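Local coordinates for leucine-rich repeat protein TpLRR (Treponema pallidum, PDB 6MLX) that is of unknown function, although its leucine-rich repeat solenoid and secreted, probably periplasmic, location would suit a role in binding other molecules, at residues G178-K183 and K202-K207; V131-S136 and G143-C148; V154-G159 and G166-C171; R92-H97 and I108-S113; V46-K51 and V62-S67. All blocks are in the same frame, centred on the assembly; numbering follows the deposited sequence.

Contact 1: G178-K183 and K202-K207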
# COMPACT_ATOMS: atom_id res chain seq x y z
N GLY A 178 10.51 -8.29 10.79
CA GLY A 178 10.67 -9.71 10.55
C GLY A 178 11.24 -10.01 9.17
O GLY A 178 11.16 -9.20 8.24
N ASN A 179 11.84 -11.20 9.05
CA ASN A 179 12.41 -11.64 7.77
C ASN A 179 13.51 -10.70 7.32
O ASN A 179 13.62 -10.39 6.13
CB ASN A 179 11.35 -11.73 6.68
CG ASN A 179 10.80 -13.08 6.55
OD1 ASN A 179 11.28 -14.00 7.18
ND2 ASN A 179 9.78 -13.23 5.70
N LEU A 180 14.28 -10.19 8.26
CA LEU A 180 15.43 -9.39 7.88
C LEU A 180 16.47 -10.33 7.26
O LEU A 180 16.77 -11.37 7.84
CB LEU A 180 16.00 -8.68 9.10
CG LEU A 180 16.98 -7.53 8.87
CD1 LEU A 180 16.43 -6.49 7.90
CD2 LEU A 180 17.31 -6.89 10.22
N PRO A 181 16.99 -10.02 6.08
CA PRO A 181 17.82 -11.00 5.36
C PRO A 181 19.22 -11.12 5.94
O PRO A 181 19.67 -10.34 6.78
CB PRO A 181 17.87 -10.45 3.94
CG PRO A 181 16.82 -9.37 3.88
CD PRO A 181 16.69 -8.84 5.26
N GLU A 182 19.92 -12.14 5.44
CA GLU A 182 21.32 -12.32 5.76
C GLU A 182 22.20 -11.31 5.03
O GLU A 182 23.33 -11.07 5.45
CB GLU A 182 21.70 -13.75 5.40
CG GLU A 182 20.61 -14.75 5.81
CD GLU A 182 20.80 -15.24 7.23
OE1 GLU A 182 21.95 -15.55 7.58
OE2 GLU A 182 19.82 -15.29 8.01
N LYS A 183 21.68 -10.72 3.96
CA LYS A 183 22.41 -9.71 3.21
C LYS A 183 21.39 -8.84 2.50
O LYS A 183 20.44 -9.34 1.91
CB LYS A 183 23.38 -10.38 2.22
CG LYS A 183 23.59 -9.62 0.93
CD LYS A 183 24.70 -10.28 0.11
CE LYS A 183 24.21 -11.60 -0.53
NZ LYS A 183 23.36 -11.37 -1.77
N LYS A 202 18.71 -2.87 16.00
CA LYS A 202 19.72 -1.91 15.56
C LYS A 202 21.07 -2.56 15.30
O LYS A 202 21.77 -2.21 14.34
CB LYS A 202 19.87 -0.80 16.60
CG LYS A 202 18.74 0.21 16.67
CD LYS A 202 18.98 1.15 17.85
CE LYS A 202 17.96 2.26 17.93
NZ LYS A 202 17.96 2.90 19.29
N ARG A 203 21.48 -3.51 16.15
CA ARG A 203 22.77 -4.15 15.95
C ARG A 203 22.77 -5.06 14.73
O ARG A 203 23.74 -5.07 13.97
CB ARG A 203 23.19 -4.95 17.20
CG ARG A 203 23.65 -4.06 18.36
CD ARG A 203 24.39 -4.86 19.43
NE ARG A 203 23.57 -5.89 20.05
CZ ARG A 203 22.77 -5.69 21.09
NH1 ARG A 203 22.66 -4.47 21.62
NH2 ARG A 203 22.06 -6.70 21.59
N SER A 204 21.71 -5.85 14.53
CA SER A 204 21.74 -6.72 13.35
C SER A 204 21.64 -5.91 12.06
O SER A 204 22.17 -6.32 11.02
CB SER A 204 20.66 -7.80 13.45
OG SER A 204 19.38 -7.25 13.66
N VAL A 205 21.03 -4.72 12.14
CA VAL A 205 20.96 -3.84 10.98
C VAL A 205 22.33 -3.21 10.70
O VAL A 205 22.75 -3.12 9.53
CB VAL A 205 19.88 -2.76 11.18
CG1 VAL A 205 20.11 -1.59 10.26
CG2 VAL A 205 18.49 -3.35 10.92
N ARG A 206 23.02 -2.73 11.74
CA ARG A 206 24.38 -2.23 11.52
C ARG A 206 25.27 -3.33 10.97
O ARG A 206 26.03 -3.10 10.02
CB ARG A 206 24.95 -1.64 12.82
CG ARG A 206 24.15 -0.46 13.40
CD ARG A 206 24.93 0.87 13.51
NE ARG A 206 24.68 1.78 12.38
CZ ARG A 206 24.08 2.96 12.44
NH1 ARG A 206 23.64 3.44 13.60
NH2 ARG A 206 23.91 3.68 11.33
N LYS A 207 25.16 -4.54 11.53
CA LYS A 207 25.91 -5.70 11.04
C LYS A 207 25.64 -5.98 9.57
O LYS A 207 26.54 -6.40 8.84
CB LYS A 207 25.58 -6.93 11.89
CG LYS A 207 26.20 -8.24 11.40
CD LYS A 207 26.61 -9.12 12.56
CE LYS A 207 27.67 -8.41 13.41
NZ LYS A 207 28.17 -9.22 14.58

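Contact 2: V131-S136 and G143-C148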
# COMPACT_ATOMS: atom_id res chain seq x y z
N VAL A 131 2.02 -4.71 9.25
CA VAL A 131 2.01 -5.07 7.84
C VAL A 131 2.87 -6.31 7.63
O VAL A 131 3.95 -6.46 8.22
CB VAL A 131 2.45 -3.93 6.88
CG1 VAL A 131 2.78 -2.67 7.60
CG2 VAL A 131 3.58 -4.36 5.93
N VAL A 132 2.34 -7.22 6.83
CA VAL A 132 3.00 -8.45 6.44
C VAL A 132 3.14 -8.41 4.94
O VAL A 132 2.14 -8.39 4.22
CB VAL A 132 2.21 -9.68 6.89
CG1 VAL A 132 2.83 -10.94 6.31
CG2 VAL A 132 2.13 -9.72 8.41
N LEU A 133 4.37 -8.38 4.46
CA LEU A 133 4.61 -8.34 3.03
C LEU A 133 4.82 -9.77 2.54
O LEU A 133 5.76 -10.43 2.99
CB LEU A 133 5.81 -7.46 2.71
CG LEU A 133 5.70 -5.99 3.16
CD1 LEU A 133 7.02 -5.25 3.06
CD2 LEU A 133 4.61 -5.25 2.36
N PRO A 134 3.97 -10.28 1.65
CA PRO A 134 4.17 -11.64 1.13
C PRO A 134 5.48 -11.77 0.35
O PRO A 134 6.07 -10.79 -0.10
CB PRO A 134 2.97 -11.85 0.21
CG PRO A 134 1.97 -10.80 0.63
CD PRO A 134 2.80 -9.63 1.06
N ASN A 135 5.91 -13.02 0.17
CA ASN A 135 7.16 -13.26 -0.54
C ASN A 135 7.07 -12.90 -2.02
O ASN A 135 8.11 -12.70 -2.66
CB ASN A 135 7.60 -14.72 -0.35
CG ASN A 135 8.07 -15.03 1.09
OD1 ASN A 135 8.46 -14.13 1.84
ND2 ASN A 135 8.04 -16.30 1.47
N SER A 136 5.86 -12.78 -2.57
CA SER A 136 5.67 -12.35 -3.95
C SER A 136 6.13 -10.91 -4.19
O SER A 136 6.42 -10.54 -5.34
CB SER A 136 4.20 -12.47 -4.34
OG SER A 136 3.36 -11.72 -3.46
N GLY A 143 10.22 5.52 0.64
CA GLY A 143 9.20 6.13 1.47
C GLY A 143 7.88 5.38 1.58
O GLY A 143 6.87 5.97 1.97
N ALA A 144 7.87 4.08 1.25
CA ALA A 144 6.61 3.34 1.17
C ALA A 144 5.83 3.41 2.48
O ALA A 144 4.60 3.43 2.47
CB ALA A 144 6.86 1.89 0.78
N PHE A 145 6.52 3.44 3.62
CA PHE A 145 5.86 3.57 4.91
C PHE A 145 6.30 4.84 5.65
O PHE A 145 6.36 4.86 6.88
CB PHE A 145 6.11 2.31 5.75
CG PHE A 145 5.63 1.07 5.07
CD1 PHE A 145 4.28 0.74 5.10
CD2 PHE A 145 6.51 0.27 4.36
CE1 PHE A 145 3.82 -0.40 4.46
CE2 PHE A 145 6.06 -0.87 3.71
CZ PHE A 145 4.71 -1.20 3.76
N ARG A 146 6.58 5.90 4.88
CA ARG A 146 6.97 7.18 5.46
C ARG A 146 5.87 7.69 6.39
O ARG A 146 4.69 7.67 6.05
CB ARG A 146 7.22 8.19 4.34
CG ARG A 146 7.71 9.57 4.80
CD ARG A 146 7.75 10.57 3.61
NE ARG A 146 8.36 10.00 2.41
CZ ARG A 146 9.68 9.80 2.27
NH1 ARG A 146 10.50 10.11 3.26
NH2 ARG A 146 10.17 9.28 1.14
N ASP A 147 6.27 8.12 7.59
CA ASP A 147 5.35 8.75 8.55
C ASP A 147 4.18 7.85 8.93
O ASP A 147 3.08 8.34 9.21
CB ASP A 147 4.81 10.07 8.01
CG ASP A 147 5.89 11.01 7.62
OD1 ASP A 147 6.86 11.13 8.38
OD2 ASP A 147 5.79 11.59 6.53
N CYS A 148 4.39 6.53 8.95
CA CYS A 148 3.42 5.62 9.55
C CYS A 148 3.72 5.58 11.05
O CYS A 148 4.42 4.71 11.57
CB CYS A 148 3.49 4.25 8.88
SG CYS A 148 2.85 4.28 7.16

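Contact 3: V154-G159 and G166-C171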
# COMPACT_ATOMS: atom_id res chain seq x y z
N VAL A 154 6.63 -4.89 10.90
CA VAL A 154 6.70 -5.13 9.46
C VAL A 154 7.43 -6.44 9.23
O VAL A 154 8.56 -6.61 9.71
CB VAL A 154 7.42 -3.99 8.71
CG1 VAL A 154 7.62 -4.37 7.24
CG2 VAL A 154 6.65 -2.69 8.83
N ARG A 155 6.81 -7.35 8.49
CA ARG A 155 7.50 -8.54 8.01
C ARG A 155 7.86 -8.32 6.55
O ARG A 155 6.99 -8.03 5.72
CB ARG A 155 6.65 -9.80 8.17
CG ARG A 155 7.36 -11.10 7.72
CD ARG A 155 6.37 -12.28 7.61
NE ARG A 155 5.67 -12.52 8.87
CZ ARG A 155 4.52 -13.19 8.99
NH1 ARG A 155 3.92 -13.69 7.92
NH2 ARG A 155 3.97 -13.34 10.19
N LEU A 156 9.14 -8.43 6.24
CA LEU A 156 9.65 -8.22 4.90
C LEU A 156 9.48 -9.48 4.05
O LEU A 156 9.38 -10.59 4.58
CB LEU A 156 11.12 -7.83 4.96
CG LEU A 156 11.45 -6.51 5.66
CD1 LEU A 156 12.94 -6.46 5.95
CD2 LEU A 156 11.03 -5.34 4.80
N PRO A 157 9.45 -9.33 2.72
CA PRO A 157 9.51 -10.51 1.86
C PRO A 157 10.84 -11.23 2.07
O PRO A 157 11.87 -10.60 2.32
CB PRO A 157 9.42 -9.93 0.44
CG PRO A 157 9.05 -8.51 0.60
CD PRO A 157 9.54 -8.09 1.94
N VAL A 158 10.82 -12.55 1.96
CA VAL A 158 12.01 -13.35 2.27
C VAL A 158 13.20 -12.95 1.38
O VAL A 158 14.34 -12.91 1.84
CB VAL A 158 11.68 -14.85 2.18
CG1 VAL A 158 11.71 -15.33 0.76
CG2 VAL A 158 12.64 -15.65 3.01
N GLY A 159 12.96 -12.63 0.12
CA GLY A 159 14.12 -12.44 -0.74
C GLY A 159 14.60 -11.01 -0.92
O GLY A 159 15.40 -10.73 -1.82
N GLY A 166 14.46 6.12 2.67
CA GLY A 166 13.44 6.57 3.60
C GLY A 166 12.26 5.63 3.79
O GLY A 166 11.16 6.07 4.11
N LEU A 167 12.49 4.32 3.57
CA LEU A 167 11.39 3.36 3.59
C LEU A 167 10.58 3.46 4.88
O LEU A 167 9.35 3.50 4.84
CB LEU A 167 11.93 1.93 3.41
CG LEU A 167 10.90 0.80 3.43
CD1 LEU A 167 9.88 0.98 2.32
CD2 LEU A 167 11.59 -0.53 3.30
N PHE A 168 11.25 3.54 6.03
CA PHE A 168 10.57 3.63 7.33
C PHE A 168 10.81 4.98 8.02
O PHE A 168 10.78 5.07 9.25
CB PHE A 168 11.01 2.48 8.24
CG PHE A 168 10.71 1.12 7.68
CD1 PHE A 168 9.39 0.69 7.53
CD2 PHE A 168 11.74 0.27 7.30
CE1 PHE A 168 9.12 -0.57 7.02
CE2 PHE A 168 11.47 -1.00 6.79
CZ PHE A 168 10.16 -1.41 6.63
N GLU A 169 11.06 6.03 7.24
CA GLU A 169 11.28 7.35 7.81
C GLU A 169 10.06 7.82 8.60
O GLU A 169 8.93 7.80 8.10
CB GLU A 169 11.62 8.34 6.70
CG GLU A 169 11.89 9.75 7.19
CD GLU A 169 12.14 10.71 6.05
OE1 GLU A 169 13.00 10.43 5.18
OE2 GLU A 169 11.43 11.73 6.00
N GLY A 170 10.30 8.25 9.84
CA GLY A 170 9.22 8.72 10.67
C GLY A 170 8.37 7.65 11.32
O GLY A 170 7.30 7.97 11.85
N CYS A 171 8.80 6.38 11.28
CA CYS A 171 8.05 5.29 11.91
C CYS A 171 8.53 5.19 13.35
O CYS A 171 9.29 4.31 13.75
CB CYS A 171 8.24 3.99 11.15
SG CYS A 171 7.47 4.01 9.50

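Contact 4: R92-H97 and I108-S113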
# COMPACT_ATOMS: atom_id res chain seq x y z
N ARG A 92 -1.66 -7.08 -8.49
CA ARG A 92 -0.24 -7.20 -8.80
C ARG A 92 0.59 -5.99 -8.42
O ARG A 92 1.77 -6.15 -8.09
CB ARG A 92 -0.02 -7.45 -10.30
CG ARG A 92 -1.06 -8.35 -10.95
CD ARG A 92 -0.58 -9.78 -11.00
NE ARG A 92 0.54 -9.85 -11.91
CZ ARG A 92 1.52 -10.72 -11.79
NH1 ARG A 92 1.49 -11.60 -10.78
NH2 ARG A 92 2.53 -10.73 -12.66
N GLU A 93 0.03 -4.78 -8.50
CA GLU A 93 0.81 -3.56 -8.35
C GLU A 93 -0.03 -2.47 -7.69
O GLU A 93 -1.22 -2.30 -8.01
CB GLU A 93 1.33 -3.05 -9.70
CG GLU A 93 2.16 -1.75 -9.61
CD GLU A 93 2.85 -1.40 -10.92
OE1 GLU A 93 2.60 -2.11 -11.91
OE2 GLU A 93 3.65 -0.44 -10.98
N ILE A 94 0.60 -1.73 -6.79
CA ILE A 94 0.02 -0.54 -6.17
C ILE A 94 0.98 0.60 -6.46
O ILE A 94 2.13 0.58 -6.00
CB ILE A 94 -0.19 -0.72 -4.66
CG1 ILE A 94 -1.07 -1.93 -4.36
CG2 ILE A 94 -0.79 0.53 -4.05
CD1 ILE A 94 -1.23 -2.23 -2.90
N ARG A 95 0.52 1.58 -7.23
CA ARG A 95 1.38 2.66 -7.70
C ARG A 95 1.53 3.75 -6.64
O ARG A 95 0.90 3.73 -5.58
CB ARG A 95 0.86 3.21 -9.02
CG ARG A 95 0.99 2.20 -10.14
CD ARG A 95 0.84 2.78 -11.52
NE ARG A 95 1.42 1.84 -12.48
CZ ARG A 95 1.08 1.75 -13.76
NH1 ARG A 95 0.13 2.55 -14.24
NH2 ARG A 95 1.66 0.85 -14.55
N HIS A 96 2.39 4.71 -6.92
CA HIS A 96 2.89 5.59 -5.88
C HIS A 96 1.77 6.44 -5.27
O HIS A 96 0.79 6.80 -5.93
CB HIS A 96 4.04 6.45 -6.41
CG HIS A 96 3.66 7.42 -7.48
ND1 HIS A 96 3.25 8.70 -7.21
CD2 HIS A 96 3.68 7.30 -8.83
CE1 HIS A 96 3.00 9.33 -8.35
NE2 HIS A 96 3.26 8.50 -9.35
N HIS A 97 1.89 6.69 -3.97
CA HIS A 97 0.97 7.50 -3.17
C HIS A 97 -0.44 6.94 -3.11
O HIS A 97 -1.36 7.65 -2.71
CB HIS A 97 0.91 8.96 -3.68
CG HIS A 97 2.20 9.71 -3.54
ND1 HIS A 97 3.18 9.67 -4.50
CD2 HIS A 97 2.67 10.51 -2.55
CE1 HIS A 97 4.21 10.41 -4.11
NE2 HIS A 97 3.92 10.93 -2.93
N ILE A 108 -4.09 -3.81 6.81
CA ILE A 108 -4.32 -4.19 5.43
C ILE A 108 -3.67 -5.55 5.21
O ILE A 108 -2.61 -5.84 5.77
CB ILE A 108 -3.78 -3.10 4.47
CG1 ILE A 108 -4.23 -3.36 3.03
CG2 ILE A 108 -2.27 -2.99 4.58
CD1 ILE A 108 -3.84 -2.21 2.11
N VAL A 109 -4.35 -6.41 4.46
CA VAL A 109 -3.87 -7.75 4.17
C VAL A 109 -3.50 -7.80 2.69
O VAL A 109 -4.37 -7.62 1.83
CB VAL A 109 -4.90 -8.83 4.51
CG1 VAL A 109 -4.36 -10.19 4.14
CG2 VAL A 109 -5.29 -8.78 6.00
N PHE A 110 -2.25 -8.03 2.41
CA PHE A 110 -1.81 -8.04 1.02
C PHE A 110 -1.99 -9.42 0.40
O PHE A 110 -1.68 -10.43 1.02
CB PHE A 110 -0.36 -7.64 0.92
CG PHE A 110 -0.09 -6.21 1.23
CD1 PHE A 110 -0.70 -5.21 0.50
CD2 PHE A 110 0.78 -5.87 2.24
CE1 PHE A 110 -0.45 -3.88 0.78
CE2 PHE A 110 1.05 -4.55 2.51
CZ PHE A 110 0.43 -3.55 1.79
N PRO A 111 -2.47 -9.47 -0.84
CA PRO A 111 -2.69 -10.76 -1.50
C PRO A 111 -1.40 -11.43 -1.91
O PRO A 111 -0.37 -10.79 -2.15
CB PRO A 111 -3.52 -10.39 -2.74
CG PRO A 111 -3.15 -8.98 -3.01
CD PRO A 111 -2.93 -8.34 -1.67
N ARG A 112 -1.48 -12.76 -2.04
CA ARG A 112 -0.32 -13.54 -2.46
C ARG A 112 0.16 -13.18 -3.86
O ARG A 112 1.25 -13.59 -4.25
CB ARG A 112 -0.66 -15.03 -2.35
CG ARG A 112 0.53 -15.97 -2.62
CD ARG A 112 0.53 -17.14 -1.65
NE ARG A 112 1.41 -18.24 -2.04
CZ ARG A 112 1.11 -19.51 -1.78
NH1 ARG A 112 1.93 -20.49 -2.13
NH2 ARG A 112 -0.05 -19.78 -1.16
N SER A 113 -0.60 -12.38 -4.62
CA SER A 113 -0.21 -12.00 -5.96
C SER A 113 0.57 -10.67 -6.04
O SER A 113 1.09 -10.35 -7.11
CB SER A 113 -1.45 -11.89 -6.84
OG SER A 113 -2.42 -11.05 -6.22

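Contact 5: V46-K51 and V62-S67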
# COMPACT_ATOMS: atom_id res chain seq x y z
N VAL A 46 -10.50 -4.37 -14.21
CA VAL A 46 -9.11 -4.81 -14.03
C VAL A 46 -8.19 -3.75 -13.44
O VAL A 46 -7.05 -4.08 -13.08
CB VAL A 46 -8.51 -5.32 -15.36
CG1 VAL A 46 -9.26 -6.56 -15.83
CG2 VAL A 46 -8.58 -4.23 -16.41
N GLU A 47 -8.63 -2.50 -13.32
CA GLU A 47 -7.74 -1.44 -12.86
C GLU A 47 -8.53 -0.35 -12.14
O GLU A 47 -9.65 -0.01 -12.55
CB GLU A 47 -6.96 -0.85 -14.03
CG GLU A 47 -6.08 0.34 -13.69
CD GLU A 47 -5.20 0.75 -14.85
OE1 GLU A 47 -4.75 1.92 -14.89
OE2 GLU A 47 -4.95 -0.09 -15.74
N VAL A 48 -7.96 0.17 -11.06
CA VAL A 48 -8.44 1.39 -10.42
C VAL A 48 -7.45 2.50 -10.79
O VAL A 48 -6.33 2.53 -10.28
CB VAL A 48 -8.56 1.25 -8.90
CG1 VAL A 48 -9.01 2.58 -8.28
CG2 VAL A 48 -9.50 0.13 -8.52
N ALA A 49 -7.87 3.41 -11.67
CA ALA A 49 -6.96 4.36 -12.30
C ALA A 49 -6.49 5.45 -11.33
O ALA A 49 -7.02 5.63 -10.23
CB ALA A 49 -7.62 5.03 -13.51
N THR A 50 -5.47 6.17 -11.78
CA THR A 50 -4.93 7.36 -11.12
C THR A 50 -6.02 8.22 -10.49
O THR A 50 -6.96 8.65 -11.17
CB THR A 50 -4.14 8.17 -12.15
OG1 THR A 50 -2.95 7.45 -12.52
CG2 THR A 50 -3.74 9.52 -11.60
N LYS A 51 -5.91 8.47 -9.18
CA LYS A 51 -6.76 9.41 -8.44
C LYS A 51 -8.26 9.07 -8.51
O LYS A 51 -9.11 9.95 -8.33
CB LYS A 51 -6.55 10.86 -8.91
CG LYS A 51 -5.14 11.41 -8.76
CD LYS A 51 -4.99 12.85 -9.28
CE LYS A 51 -4.58 13.82 -8.16
NZ LYS A 51 -3.41 14.74 -8.52
N VAL A 62 -13.91 -0.27 1.31
CA VAL A 62 -13.85 -0.48 -0.13
C VAL A 62 -13.56 -1.96 -0.36
O VAL A 62 -12.69 -2.53 0.31
CB VAL A 62 -12.77 0.40 -0.79
CG1 VAL A 62 -12.61 0.04 -2.26
CG2 VAL A 62 -13.11 1.87 -0.63
N SER A 63 -14.29 -2.57 -1.28
CA SER A 63 -14.03 -3.96 -1.66
C SER A 63 -13.69 -3.99 -3.14
O SER A 63 -14.44 -3.46 -3.96
CB SER A 63 -15.24 -4.84 -1.35
OG SER A 63 -15.10 -6.14 -1.91
N LEU A 64 -12.55 -4.59 -3.47
CA LEU A 64 -12.19 -4.70 -4.87
C LEU A 64 -12.34 -6.14 -5.36
O LEU A 64 -12.06 -7.08 -4.60
CB LEU A 64 -10.75 -4.23 -5.10
CG LEU A 64 -10.43 -2.86 -4.49
CD1 LEU A 64 -8.96 -2.47 -4.67
CD2 LEU A 64 -11.34 -1.81 -5.09
N PRO A 65 -12.76 -6.34 -6.60
CA PRO A 65 -12.92 -7.70 -7.13
C PRO A 65 -11.59 -8.31 -7.54
O PRO A 65 -10.64 -7.61 -7.89
CB PRO A 65 -13.79 -7.48 -8.37
CG PRO A 65 -13.39 -6.11 -8.85
CD PRO A 65 -13.21 -5.31 -7.57
N SER A 66 -11.57 -9.65 -7.54
CA SER A 66 -10.35 -10.40 -7.89
C SER A 66 -9.80 -10.05 -9.26
O SER A 66 -8.61 -10.28 -9.52
CB SER A 66 -10.62 -11.90 -7.78
OG SER A 66 -11.93 -12.20 -8.24
N SER A 67 -10.61 -9.47 -10.14
CA SER A 67 -10.17 -9.06 -11.46
C SER A 67 -9.26 -7.84 -11.45
O SER A 67 -8.60 -7.57 -12.46
CB SER A 67 -11.40 -8.79 -12.33
OG SER A 67 -12.37 -8.08 -11.58

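Contact 1: G178-K183 and K202-K207
S204 OG, against which L180 rests a methyl group, has L201 O and V200 O within hydrogen-bonding reach; L201 is the stronger partner, and the single proton can be shared or serve one at a time. The setting of the hydroxyl follows from its first torsion: at chi1 54° the oxygen is folded back between the backbone N and the carbonyl carbon, close to the preceding turn of the helix. L180 CD2 lies 4.0 Å from S204 OG, a van der Waals approach to an oxygen whose bonding is directed elsewhere. The same methyl meets the next residue of the helix, with L180 CD2 3.8 Å from V205 CG2, and the leucine and valine side chains cross at about a right angle. L180 has CG anti to its backbone N (chi1 -165°), which carries the isobutyl group out from the loop to the helix; L208 also touches it. V205 is buried and packs on Y210 as well. Segment 178-183 leaves strand 176-178, the last of a three-stranded parallel sheet, whereas 202-207 belongs to helix 199-207, the one helix of the chain. The helix thus sits beside the end of the repeat stack, consistent with a C-terminal cap on the solenoid. Its R206 is turned to the terminal residues, with NE bonded to Y210 O and NH2 to G212 O. Between the two segments the chemistry is entirely dispersive and rests on one leucine methyl, which implies a small, weakly directional junction whose orientation probably depends on neighbouring contacts, such as those of L208 and Y210.

Contact 2: V131-S136 and G143-C148
F145, which meets V131 and L133, is delivered by a segment that begins in a tight turn at G143. G143 has a left-handed backbone conformation and opens a type I turn closed by R146 N to G143 O at 2.9 Å. A144 follows at the first corner, its backbone bonded to F122 and its methyl against L167. Next comes F145, whose first torsion (chi1 -58°, CG anti to the carbonyl carbon) swings the ring away from its own carbonyl and toward V131, which comes from the opposite direction. Both valine methyls lie near it, V131 CG1 4.0 Å from F145 CE1 and V131 CG2 4.0 Å from F145 CZ, the latter obliquely, but V131 has a near-eclipsed chi1 of 0° and the split between its two methyls is uncertain. L133 comes instead to the ring edge, near its plane, with CD2 4.3 Å from F145 CZ. This is the core of one coil of a BspA-type leucine-rich repeat, where residues of the strand and just after it, together with the returning turns, fill the inside from two sides. After the phenylalanine the chain turns outward at R146, whose guanidinium makes salt bridges to D120 through NE and to E169 through NH1. D147, also left-handed, occupies the second corner of a type II turn from F145 to C148, and C148 directs its buried thiol back inside.

Contact 3: V154-G159 and G166-C171
V154 and F168 face each other with CA atoms 9.8 Å apart, a gap bridged by side chains. V154 and R155 end strand 153-155, after which the chain continues as loop through L156. The opposing segment is a double turn: a type I turn from G166 to E169, closed by E169 N to G166 O at 3.1 Å, runs directly into a type II turn from F168 to C171. G166 and G170 both have positive phi, and F168 lies where the two turns overlap, its side chain pointing at the strand. At chi1 -59° the phenyl group is anti to its own carbonyl carbon, and it comes upon V154 from the opposite direction. Both branches of the valine reach the far end of the ring. V154 CG2 stands 3.7 Å from F168 CE1, in an oblique approach, while V154 CG1 is 3.9 Å from F168 CZ. Strand 153-155, the short strand 162-163 and the double turn that follows belong to one coil of the leucine-rich repeat solenoid, and this ring is part of its buried hydrophobic filling. L156 adds a methyl at the ring edge, close to the ring plane, with CD2 4.4 Å from F168 CZ. One face of the ring is covered by the preceding residue, as L167 CG sits 3.8 Å above the F168 plane, over its centre. Along the solenoid axis, L177 of strand 176-178 touches V154, L156 and F168 alike, and L167 packs on A144 in the other direction.

Contact 4: R92-H97 and I108-S113
I94 and F110 form the buried, apolar half of this contact, while R92 and S113 form a solvent-side half where the backbones come closest. In the interior, I94 CD1 lies 4.1 Å from F110 CE1, the isoleucine crossing the phenylalanine side chain at about a right angle and approaching its ring obliquely. I94 reaches so far because CG1 is anti to the carbonyl carbon (chi1 -58°) and the chain then extends to CD1. V121 also touches I94, and L133 of a later coil touches F110. The two segments belong to opposite walls of the solenoid: strand 93-94 lies in a ladder of short parallel strands between 70-71 and 116-117, and 108-113 leads from the other wall toward that ladder, as in a leucine-rich repeat coil. The touching parts run 139° apart and converge at R92 and S113, whose CA atoms are 5.6 Å from one another. Most of the surface buried between the segments belongs to this pair, yet no bond forms between them and the arginine side chain is exposed. R92 CA stands 3.8 Å from S113 O, and the arginine, bent at chi2 and chi3, folds back until R92 NH1 is 3.9 Å from S113 O, too long for a bond. That carbonyl is taken by Q115 NE2, and S113 OG is bonded to L91 O. Farther along the outer surface, R95 NE makes a long salt bridge, 3.5 Å, to E93 OE2, which lies at the guanidinium edge and in its plane.

Contact 5: V46-K51 and V62-S67
Two kinds of contact join V46 and V48 to S67 and L64. The first is a CH-O interaction, in which V46 CA approaches S67 O at 3.2 Å with an angle of 157° at the hydrogen. The valine side chain borders the same carbonyl: its CG1 lies anti to the carbonyl carbon of V46 (chi1 -64°), and V46 CG1 comes within 3.6 Å of S67 O. The second is apolar and buried, with V48 CG2 4.3 Å from L64 CD2. L64 also packs on I71 and I85, members of strands on the two walls of the coil. Conventional hydrogen bonding is directed outside the pair of segments. S67 OG binds V45 O, while the backbone of V46 pairs with I22 and R69 and that of V48 with M70 and G72. Strand 43-48 belongs to the mixed sheet. Strand 61-63 is part of a separate parallel sheet, and this contact bridges the two walls of a leucine-rich repeat coil. With one weak, fairly straight CH-O interaction at the surface end and a methyl contact inside, the chemistry implies a light contact without strong directional bonds, the strand pairing of V46 and V48 probably supplying much of the fixing on that side.

The five contacts follow one another along the solenoid, from contact 5 through 4, 2 and 3 to contact 1, with contacts 5 and 1 centred about 35 Å apart. Contacts 2 and 3 are equivalent sites in adjacent coils, centres about 5 Å apart, and are tied by probable hydrogen bonds from D147 N to E169 O (2.7 Å) and from V158 N to N135 OD1 (2.8 Å). Contact 3 is joined to contact 1 by two more, G178 N to V154 O (2.8 Å) and N179 ND2 to L156 O (2.9 Å). Contacts 2 and 4 meet where P134 CG lies 3.6 Å from P111 O. Contacts 4 and 5 share a sheet without touching, their nearest atoms about 5 Å apart.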